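Local coordinates for protein porin B (Pseudomonas putida, PDB 4GEY) that forms a beta-barrel channel in the outer membrane and probably lets glucose and related sugars diffuse through to the periplasm, at residues Asp47-Val52 with Lys431-Phe436. The protein carries 2 engineered substitutions. Numbering follows the deposited sequence.
With C8E ((hydroxyethyloxy)tri(ethyloxy)octane), chain I.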
loop_
_atom_site.group_PDB
_atom_site.type_symbol
_atom_site.label_atom_id
_atom_site.label_comp_id
_atom_site.label_asym_id
_atom_site.label_seq_id
_atom_site.Cartn_x
_atom_site.Cartn_y
_atom_site.Cartn_z
ATOM N N ASP A 47 13.515 -7.464 9.078
ATOM C CA ASP A 47 13.678 -6.503 8.001
ATOM C C ASP A 47 13.421 -5.088 8.462
ATOM O O ASP A 47 12.501 -4.839 9.242
ATOM C CB ASP A 47 12.727 -6.850 6.880
ATOM C CG ASP A 47 12.975 -8.223 6.345
ATOM O OD1 ASP A 47 14.155 -8.519 6.092
ATOM O OD2 ASP A 47 12.014 -9.012 6.205
ATOM N N TYR A 48 14.228 -4.158 7.959
ATOM C CA TYR A 48 14.106 -2.755 8.327
ATOM C C TYR A 48 13.790 -1.853 7.149
ATOM O O TYR A 48 14.322 -2.039 6.059
ATOM C CB TYR A 48 15.410 -2.297 8.958
ATOM C CG TYR A 48 15.500 -0.812 9.189
ATOM C CD1 TYR A 48 14.944 -0.232 10.318
ATOM C CD2 TYR A 48 16.162 0.005 8.288
ATOM C CE1 TYR A 48 15.043 1.122 10.535
ATOM C CE2 TYR A 48 16.258 1.349 8.492
ATOM C CZ TYR A 48 15.704 1.899 9.613
ATOM O OH TYR A 48 15.809 3.242 9.805
ATOM N N VAL A 49 12.937 -0.864 7.371
ATOM C CA VAL A 49 12.680 0.158 6.357
ATOM C C VAL A 49 12.688 1.512 7.025
ATOM O O VAL A 49 11.941 1.730 7.969
ATOM C CB VAL A 49 11.298 -0.017 5.650
ATOM C CG1 VAL A 49 11.069 1.107 4.641
ATOM C CG2 VAL A 49 11.199 -1.365 4.982
ATOM N N GLY A 50 13.534 2.418 6.545
ATOM C CA GLY A 50 13.549 3.768 7.070
ATOM C C GLY A 50 13.279 4.755 5.954
ATOM O O GLY A 50 13.892 4.654 4.894
ATOM N N GLU A 51 12.358 5.692 6.182
ATOM C CA GLU A 51 12.075 6.749 5.215
ATOM C C GLU A 51 12.223 8.174 5.772
ATOM O O GLU A 51 11.581 8.535 6.763
ATOM C CB GLU A 51 10.683 6.563 4.623
ATOM C CG GLU A 51 10.639 5.554 3.494
ATOM C CD GLU A 51 9.302 4.847 3.378
ATOM O OE1 GLU A 51 8.274 5.405 3.835
ATOM O OE2 GLU A 51 9.292 3.720 2.838
ATOM N N VAL A 52 13.065 8.978 5.123
ATOM C CA VAL A 52 13.249 10.383 5.479
ATOM C C VAL A 52 12.569 11.275 4.457
ATOM O O VAL A 52 12.628 10.994 3.264
ATOM C CB VAL A 52 14.737 10.773 5.466
ATOM C CG1 VAL A 52 14.907 12.230 5.855
ATOM C CG2 VAL A 52 15.529 9.878 6.394
ATOM N N LYS A 431 15.096 6.634 1.093
ATOM C CA LYS A 431 14.467 5.400 1.538
ATOM C C LYS A 431 15.520 4.323 1.689
ATOM O O LYS A 431 16.343 4.120 0.798
ATOM C CB LYS A 431 13.354 4.967 0.571
ATOM C CG LYS A 431 12.694 3.670 0.962
ATOM C CD LYS A 431 11.350 3.474 0.266
ATOM C CE LYS A 431 10.793 2.093 0.572
ATOM N NZ LYS A 431 9.384 1.929 0.157
ATOM N N ILE A 432 15.491 3.655 2.832
ATOM C CA ILE A 432 16.453 2.615 3.166
ATOM C C ILE A 432 15.743 1.289 3.412
ATOM O O ILE A 432 14.733 1.240 4.126
ATOM C CB ILE A 432 17.214 2.965 4.450
ATOM C CG1 ILE A 432 18.081 4.196 4.247
ATOM C CG2 ILE A 432 18.068 1.793 4.906
ATOM C CD1 ILE A 432 19.090 4.361 5.358
ATOM N N GLN A 433 16.274 0.215 2.832
ATOM C CA GLN A 433 15.737 -1.119 3.059
ATOM C C GLN A 433 16.850 -2.047 3.457
ATOM O O GLN A 433 17.862 -2.128 2.779
ATOM C CB GLN A 433 15.066 -1.654 1.803
ATOM C CG GLN A 433 13.830 -0.899 1.400
ATOM C CD GLN A 433 13.399 -1.239 -0.009
ATOM O OE1 GLN A 433 14.236 -1.429 -0.890
ATOM N NE2 GLN A 433 12.093 -1.331 -0.231
ATOM N N SER A 434 16.672 -2.763 4.557
ATOM C CA SER A 434 17.701 -3.700 4.978
ATOM C C SER A 434 17.167 -4.942 5.697
ATOM O O SER A 434 16.203 -4.868 6.473
ATOM C CB SER A 434 18.715 -2.992 5.862
ATOM O OG SER A 434 19.804 -3.854 6.091
ATOM N N SER A 435 17.804 -6.080 5.437
ATOM C CA SER A 435 17.443 -7.322 6.106
ATOM C C SER A 435 18.599 -7.828 6.946
ATOM O O SER A 435 19.734 -7.935 6.475
ATOM C CB SER A 435 16.989 -8.385 5.107
ATOM O OG SER A 435 17.804 -8.396 3.959
ATOM N N PHE A 436 18.294 -8.128 8.204
ATOM C CA PHE A 436 19.309 -8.518 9.165
ATOM C C PHE A 436 19.545 -10.010 9.095
ATOM O O PHE A 436 18.644 -10.740 8.699
ATOM C CB PHE A 436 18.890 -8.117 10.579
ATOM C CG PHE A 436 18.848 -6.636 10.796
ATOM C CD1 PHE A 436 19.999 -5.891 10.751
ATOM C CD2 PHE A 436 17.660 -5.996 11.047
ATOM C CE1 PHE A 436 19.955 -4.533 10.946
ATOM C CE2 PHE A 436 17.616 -4.643 11.246
ATOM C CZ PHE A 436 18.756 -3.912 11.198
ATOM O OXT PHE A 436 20.627 -10.498 9.435
HETATM C C2 C8E I . 12.629 2.568 17.210
HETATM C C3 C8E I . 12.881 3.830 16.388
HETATM C C4 C8E I . 13.933 4.742 17.026
HETATM C C5 C8E I . 14.955 5.209 15.988
HETATM C C6 C8E I . 16.196 4.320 15.979
HETATM C C7 C8E I . 16.555 3.851 14.568
HETATM C C8 C8E I . 17.764 2.914 14.575
HETATM O O9 C8E I . 17.693 1.931 13.555
HETATM C C10 C8E I . 18.552 2.155 12.446
HETATM C C11 C8E I . 18.655 0.882 11.590
HETATM O O12 C8E I . 19.356 1.090 10.370
HETATM C C13 C8E I . 19.767 -0.112 9.732
HETATM C C14 C8E I . 20.931 0.117 8.763
#
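The ring of Tyr48 has Ile432 at its edge, near the ring plane, where CG2 stands 4.0 Å from CE2, while one face carries the detergent C8E, whose C11 sits 3.7 Å above the plane toward the rim. Phe72 of strand 66-79 also meets this ring, the planes at about 60°. Phe436 meets Tyr48 obliquely, its CE2 packing against CB. Here the first barrel strand, 42-57, pairs with the last, 425-435, closing the porin barrel. The strands run antiparallel at 170°; Tyr48 with Ser434 and Gly50 with Ile432 are hydrogen-bonded pairs, each with two N-H...O=C bonds. Tyr48, Ile432 and the terminal Phe436 suit the detergent-coated surface, as aromatic and branched apolar groups do in a membrane. CG of Tyr48 is anti to its own N (chi1 171°), which lays the ring over Gly50; a CB there would run into the Tyr48 hydroxyl, so glycine makes the room. Replacing Tyr48 with an alanine would probably leave Ile432 CG2 without its aromatic neighbour and strip the detergent of the flat surface it rests on.

On the other face of the sheet the side chains are mostly polar, suiting the channel side. Glu51 and Lys431 extend side by side, their methylenes packed together, and Val49 CG1 lies near Lys431 CE. Buried charges are matched: Lys431 NZ also binds Glu121 and the carbonyls of Phe165 and Cys163, while Glu51 OE1 accepts from Val122 N; Glu121 and Val122 line the glucose pocket, so the barrel seam is tied to it. The salt bridge itself joins Glu51 OE2 to Lys431 NZ at 3.2 Å.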